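Local coordinates for putative uncharacterized protein lp_3323 (Lactobacillus plantarum, PDB 3DC7) that is of unknown function but belongs to the GDSL-like lipase/acylhydrolase family of the SGNH clan, and so is probably a hydrolase, at residues 161-166 / 180-185; 133-138 / 214-219. All coordinates share one frame; numbering follows the deposited sequence.

Contact 1. Residues 161-166 / 180-185; sequences DYEAAI and LYRDAG. With NA (sodium ion), chain H.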
loop_
_atom_site.group_PDB
_atom_site.type_symbol
_atom_site.label_atom_id
_atom_site.label_comp_id
_atom_site.label_asym_id
_atom_site.label_seq_id
_atom_site.Cartn_x
_atom_site.Cartn_y
_atom_site.Cartn_z
ATOM N N ASP A 161 16.769 -0.943 3.748
ATOM C CA ASP A 161 16.853 -2.355 4.192
ATOM C C ASP A 161 16.151 -2.561 5.533
ATOM O O ASP A 161 15.508 -3.587 5.754
ATOM C CB ASP A 161 18.297 -2.817 4.277
ATOM C CG ASP A 161 18.952 -2.912 2.923
ATOM O OD1 ASP A 161 18.287 -3.404 1.987
ATOM O OD2 ASP A 161 20.122 -2.493 2.780
ATOM N N TYR A 162 16.265 -1.563 6.415
ATOM C CA TYR A 162 15.565 -1.571 7.707
ATOM C C TYR A 162 14.079 -1.303 7.526
ATOM O O TYR A 162 13.231 -1.967 8.107
ATOM C CB TYR A 162 16.183 -0.538 8.644
ATOM C CG TYR A 162 17.591 -0.886 9.075
ATOM C CD1 TYR A 162 18.670 -0.722 8.206
ATOM C CD2 TYR A 162 17.846 -1.374 10.349
ATOM C CE1 TYR A 162 19.955 -1.042 8.601
ATOM C CE2 TYR A 162 19.134 -1.695 10.748
ATOM C CZ TYR A 162 20.177 -1.523 9.869
ATOM O OH TYR A 162 21.448 -1.837 10.256
ATOM N N GLU A 163 13.778 -0.319 6.705
ATOM C CA GLU A 163 12.416 -0.020 6.281
ATOM C C GLU A 163 11.690 -1.263 5.711
ATOM O O GLU A 163 10.543 -1.509 6.053
ATOM C CB GLU A 163 12.463 1.152 5.291
ATOM C CG GLU A 163 11.195 1.379 4.483
ATOM C CD GLU A 163 10.050 1.891 5.339
ATOM O OE1 GLU A 163 10.323 2.394 6.454
ATOM O OE2 GLU A 163 8.885 1.779 4.894
ATOM N N ALA A 164 12.372 -2.065 4.894
ATOM C CA ALA A 164 11.800 -3.315 4.370
ATOM C C ALA A 164 11.588 -4.388 5.445
ATOM O O ALA A 164 10.593 -5.125 5.405
ATOM C CB ALA A 164 12.652 -3.868 3.230
ATOM N N ALA A 165 12.514 -4.465 6.404
ATOM C CA ALA A 165 12.389 -5.367 7.556
ATOM C C ALA A 165 11.108 -5.075 8.356
ATOM O O ALA A 165 10.338 -5.991 8.673
ATOM C CB ALA A 165 13.642 -5.275 8.455
ATOM N N ILE A 166 10.881 -3.805 8.676
ATOM C CA ILE A 166 9.636 -3.362 9.321
ATOM C C ILE A 166 8.384 -3.750 8.511
ATOM O O ILE A 166 7.426 -4.326 9.060
ATOM C CB ILE A 166 9.671 -1.838 9.621
ATOM C CG1 ILE A 166 10.758 -1.532 10.670
ATOM C CG2 ILE A 166 8.329 -1.358 10.140
ATOM C CD1 ILE A 166 11.188 -0.076 10.728
ATOM N N LEU A 180 6.558 6.703 6.695
ATOM C CA LEU A 180 6.878 8.115 6.392
ATOM C C LEU A 180 7.991 8.174 5.356
ATOM O O LEU A 180 8.094 9.114 4.572
ATOM C CB LEU A 180 7.296 8.882 7.638
ATOM C CG LEU A 180 6.310 8.965 8.795
ATOM C CD1 LEU A 180 6.927 9.787 9.903
ATOM C CD2 LEU A 180 4.982 9.573 8.335
ATOM N N TYR A 181 8.827 7.146 5.372
ATOM C CA TYR A 181 9.855 6.944 4.364
ATOM C C TYR A 181 9.282 7.073 2.933
ATOM O O TYR A 181 9.772 7.894 2.155
ATOM C CB TYR A 181 10.545 5.585 4.577
ATOM C CG TYR A 181 11.786 5.394 3.745
ATOM C CD1 TYR A 181 11.707 4.883 2.443
ATOM C CD2 TYR A 181 13.044 5.730 4.247
ATOM C CE1 TYR A 181 12.857 4.717 1.666
ATOM C CE2 TYR A 181 14.187 5.560 3.486
ATOM C CZ TYR A 181 14.090 5.055 2.194
ATOM O OH TYR A 181 15.227 4.885 1.432
ATOM N N ARG A 182 8.242 6.288 2.624
ATOM C CA ARG A 182 7.618 6.231 1.283
ATOM C C ARG A 182 6.645 7.358 0.944
ATOM O O ARG A 182 6.479 7.693 -0.233
ATOM C CB ARG A 182 6.805 4.939 1.099
ATOM C CG ARG A 182 7.581 3.660 1.139
ATOM C CD ARG A 182 6.920 2.603 0.254
ATOM N NE ARG A 182 7.870 1.530 -0.037
ATOM C CZ ARG A 182 7.898 0.815 -1.160
ATOM N NH1 ARG A 182 7.029 1.054 -2.139
ATOM N NH2 ARG A 182 8.816 -0.139 -1.310
ATOM N N ASP A 183 5.955 7.888 1.953
ATOM C CA ASP A 183 4.739 8.667 1.714
ATOM C C ASP A 183 4.637 10.030 2.412
ATOM O O ASP A 183 3.631 10.718 2.234
ATOM C CB ASP A 183 3.497 7.844 2.092
ATOM C CG ASP A 183 3.163 6.744 1.078
ATOM O OD1 ASP A 183 3.106 6.995 -0.164
ATOM O OD2 ASP A 183 2.919 5.609 1.557
ATOM N N ALA A 184 5.646 10.419 3.195
ATOM C CA ALA A 184 5.616 11.690 3.948
ATOM C C ALA A 184 5.604 12.939 3.061
ATOM O O ALA A 184 5.158 14.009 3.491
ATOM C CB ALA A 184 6.790 11.756 4.909
ATOM N N GLY A 185 6.118 12.796 1.839
ATOM C CA GLY A 185 6.174 13.874 0.877
ATOM C C GLY A 185 7.529 14.556 0.795
ATOM O O GLY A 185 7.693 15.499 0.022
HETATM NA NA NA H . 2.727 6.211 -2.276
HETATM O O HOH W 1 1.704 4.884 -0.772
#
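E163 lays its side chain across the base of Y181, covering CB and the near part of the ring. The contact sits at the end of a beta-alpha-beta crossover of the SGNH-type alpha/beta fold, where the crossover helix 159-173 meets the short helix 180-183 that follows strand 177-179. CG of E163 stands anti to the backbone N (chi1 165°), and a bend at chi2 (69°) then lays the carboxylate beside CB of Y181. OE1 comes to 3.7 Å from CB of Y181, while E163 CG lies 4.1 Å from Y181 CG and approaches the ring obliquely. The carboxylate and ring planes are 11° apart, but it is CG that comes nearest the ring.

This buried carboxylate is held from both oxygens: OE1 is probably hydrogen-bonded to OG of S136, and OE2 is hydrogen-bonded to OG of S179, which also takes the backbone N of R182. R182 NE, 5.0 Å from E163 OE2, does not touch it, though its charge may weakly favour the ionised acid. With an alanine here, S136 and S179 would probably lose their carboxylate partner and a gap would open beside CB of Y181.

At its far end Y181 reaches the second subunit, its OH hydrogen-bonded to D172 of that chain, and its ring also meets that of H139. Two residues on from Y181, D183 binds a sodium ion through OD1 at 2.3 Å; a water 2.2 Å from the sodium is also weakly hydrogen-bonded to OD2 of D183.

Contact 2. Residues 133-138 / 214-219; sequences LFISAI and RKLQSF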
loop_
_atom_site.group_PDB
_atom_site.type_symbol
_atom_site.label_atom_id
_atom_site.label_comp_id
_atom_site.label_asym_id
_atom_site.label_seq_id
_atom_site.Cartn_x
_atom_site.Cartn_y
_atom_site.Cartn_z
ATOM N N LEU A 133 -0.262 0.710 15.425
ATOM C CA LEU A 133 0.451 0.895 14.179
ATOM C C LEU A 133 1.953 1.099 14.367
ATOM O O LEU A 133 2.412 1.567 15.418
ATOM C CB LEU A 133 -0.184 1.987 13.298
ATOM C CG LEU A 133 -0.274 3.479 13.615
ATOM C CD1 LEU A 133 0.848 3.962 14.464
ATOM C CD2 LEU A 133 -0.259 4.253 12.322
ATOM N N PHE A 134 2.707 0.729 13.336
ATOM C CA PHE A 134 4.147 0.933 13.276
ATOM C C PHE A 134 4.458 2.071 12.328
ATOM O O PHE A 134 3.988 2.079 11.190
ATOM C CB PHE A 134 4.847 -0.341 12.799
ATOM C CG PHE A 134 5.398 -1.176 13.912
ATOM C CD1 PHE A 134 6.759 -1.420 13.998
ATOM C CD2 PHE A 134 4.553 -1.701 14.891
ATOM C CE1 PHE A 134 7.281 -2.188 15.034
ATOM C CE2 PHE A 134 5.067 -2.465 15.936
ATOM C CZ PHE A 134 6.429 -2.706 16.005
ATOM N N ILE A 135 5.239 3.035 12.807
ATOM C CA ILE A 135 5.636 4.188 11.997
ATOM C C ILE A 135 7.139 4.115 11.749
ATOM O O ILE A 135 7.915 4.040 12.694
ATOM C CB ILE A 135 5.272 5.529 12.686
ATOM C CG1 ILE A 135 3.776 5.566 13.048
ATOM C CG2 ILE A 135 5.614 6.676 11.780
ATOM C CD1 ILE A 135 3.437 6.578 14.109
ATOM N N SER A 136 7.550 4.115 10.483
ATOM C CA SER A 136 8.985 4.188 10.168
ATOM C C SER A 136 9.364 5.554 9.586
ATOM O O SER A 136 8.562 6.188 8.896
ATOM C CB SER A 136 9.396 3.059 9.235
ATOM O OG SER A 136 8.716 3.150 8.000
ATOM N N ALA A 137 10.594 5.982 9.852
ATOM C CA ALA A 137 11.034 7.363 9.643
ATOM C C ALA A 137 11.284 7.781 8.206
ATOM O O ALA A 137 11.521 6.961 7.326
ATOM C CB ALA A 137 12.277 7.639 10.471
ATOM N N ILE A 138 11.228 9.092 8.002
ATOM C CA ILE A 138 11.673 9.775 6.787
ATOM C C ILE A 138 13.126 9.404 6.425
ATOM O O ILE A 138 13.956 9.152 7.317
ATOM C CB ILE A 138 11.516 11.305 6.980
ATOM C CG1 ILE A 138 10.034 11.637 7.208
ATOM C CG2 ILE A 138 12.076 12.108 5.780
ATOM C CD1 ILE A 138 9.810 12.794 8.128
ATOM N N ARG A 214 -0.436 15.250 10.343
ATOM C CA ARG A 214 -1.391 15.146 9.239
ATOM C C ARG A 214 -1.328 13.766 8.576
ATOM O O ARG A 214 -2.355 13.152 8.313
ATOM C CB ARG A 214 -1.141 16.246 8.217
ATOM C CG ARG A 214 -1.457 17.639 8.749
ATOM C CD ARG A 214 -1.488 18.678 7.635
ATOM N NE ARG A 214 -0.165 18.982 7.093
ATOM C CZ ARG A 214 0.522 20.098 7.341
ATOM N NH1 ARG A 214 0.028 21.049 8.131
ATOM N NH2 ARG A 214 1.707 20.269 6.780
ATOM N N LYS A 215 -0.121 13.268 8.342
ATOM C CA LYS A 215 0.053 11.967 7.691
ATOM C C LYS A 215 -0.497 10.853 8.557
ATOM O O LYS A 215 -1.119 9.928 8.047
ATOM C CB LYS A 215 1.526 11.714 7.338
ATOM C CG LYS A 215 2.034 12.569 6.166
ATOM C CD LYS A 215 1.291 12.252 4.858
ATOM C CE LYS A 215 1.569 13.304 3.769
ATOM N NZ LYS A 215 0.497 14.349 3.682
ATOM N N LEU A 216 -0.294 10.960 9.870
ATOM C CA LEU A 216 -0.774 9.951 10.800
ATOM C C LEU A 216 -2.302 9.959 10.907
ATOM O O LEU A 216 -2.916 8.904 10.890
ATOM C CB LEU A 216 -0.114 10.107 12.178
ATOM C CG LEU A 216 -0.507 9.191 13.340
ATOM C CD1 LEU A 216 -0.498 7.712 12.979
ATOM C CD2 LEU A 216 0.482 9.437 14.488
ATOM N N GLN A 217 -2.908 11.134 11.027
ATOM C CA GLN A 217 -4.374 11.205 11.102
ATOM C C GLN A 217 -5.026 10.601 9.848
ATOM O O GLN A 217 -5.957 9.796 9.966
ATOM C CB GLN A 217 -4.867 12.630 11.364
ATOM C CG GLN A 217 -6.368 12.729 11.665
ATOM C CD GLN A 217 -6.761 12.123 13.017
ATOM O OE1 GLN A 217 -6.228 12.494 14.055
ATOM N NE2 GLN A 217 -7.699 11.197 13.000
ATOM N N SER A 218 -4.505 10.949 8.665
ATOM C CA SER A 218 -5.009 10.417 7.394
ATOM C C SER A 218 -4.954 8.908 7.412
ATOM O O SER A 218 -5.912 8.251 7.030
ATOM C CB SER A 218 -4.173 10.902 6.211
ATOM O OG SER A 218 -4.356 12.277 6.001
ATOM N N PHE A 219 -3.819 8.376 7.855
ATOM C CA PHE A 219 -3.594 6.939 7.885
ATOM C C PHE A 219 -4.597 6.248 8.819
ATOM O O PHE A 219 -5.167 5.213 8.480
ATOM C CB PHE A 219 -2.145 6.622 8.290
ATOM C CG PHE A 219 -1.781 5.171 8.124
ATOM C CD1 PHE A 219 -1.338 4.691 6.902
ATOM C CD2 PHE A 219 -1.911 4.285 9.179
ATOM C CE1 PHE A 219 -1.021 3.359 6.737
ATOM C CE2 PHE A 219 -1.595 2.939 9.021
ATOM C CZ PHE A 219 -1.147 2.481 7.794
#
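Strand 133-136 and helix segment 214-219 run roughly antiparallel, at 148° with their axes 11.5 Å apart, and meet through L133 and I135 on the strand and L216 and F219 on the helix. This is the layer packing of a three-layer alpha/beta/alpha sandwich: helix 206-223 lies on one face of the parallel sheet, whereas F134, pointing the other way, packs against helix 112-126.

L133 carries most of the strand's share. Its chi1 of 65° sets CG between the backbone N and the carbonyl carbon, and CD2 is thereby pushed between two helix residues one turn apart. That methyl lies 3.5 Å from CD1 of L216, the two leucines meeting at a slant, and 3.6 Å from CD2 of F219, whose ring it approaches obliquely. L216 turns its second methyl to I135, two residues further along the strand, CD2 sitting 4.1 Å from CD1 of I135, with the two side chains crossing at about a right angle. L178 on the neighbouring strand touches L133, L216 and F219, which makes this an apolar cluster spanning two strands.

F219 also stacks on H223 one turn further along the helix. On the side of the helix facing the second subunit, S218 folds its hydroxyl back onto its own backbone: OG donates to O of R214 at 3.2 Å, from the opposite face of the carbonyl plane to S218 N.

Overall arrangement
The two contacts lie about 10 Å apart, centre to centre, and meet at the C-terminal end of strand 132-136, which belongs to contact 2. There 133-138 passes alongside 180-185: L180 N lies 3.0 Å from S136 O, a probable hydrogen bond, and Y181 CB packs 3.2 Å from A137 O. S136 serves both contacts, since its O probably accepts from L180 N and its hydroxyl probably bonds to E163 OE1. Segments 180-185 and 214-219 also touch, D183 O being 3.6 Å from K215 CE. Both contacts border the second subunit, and the sodium ion is held on the contact 1 side, by D183.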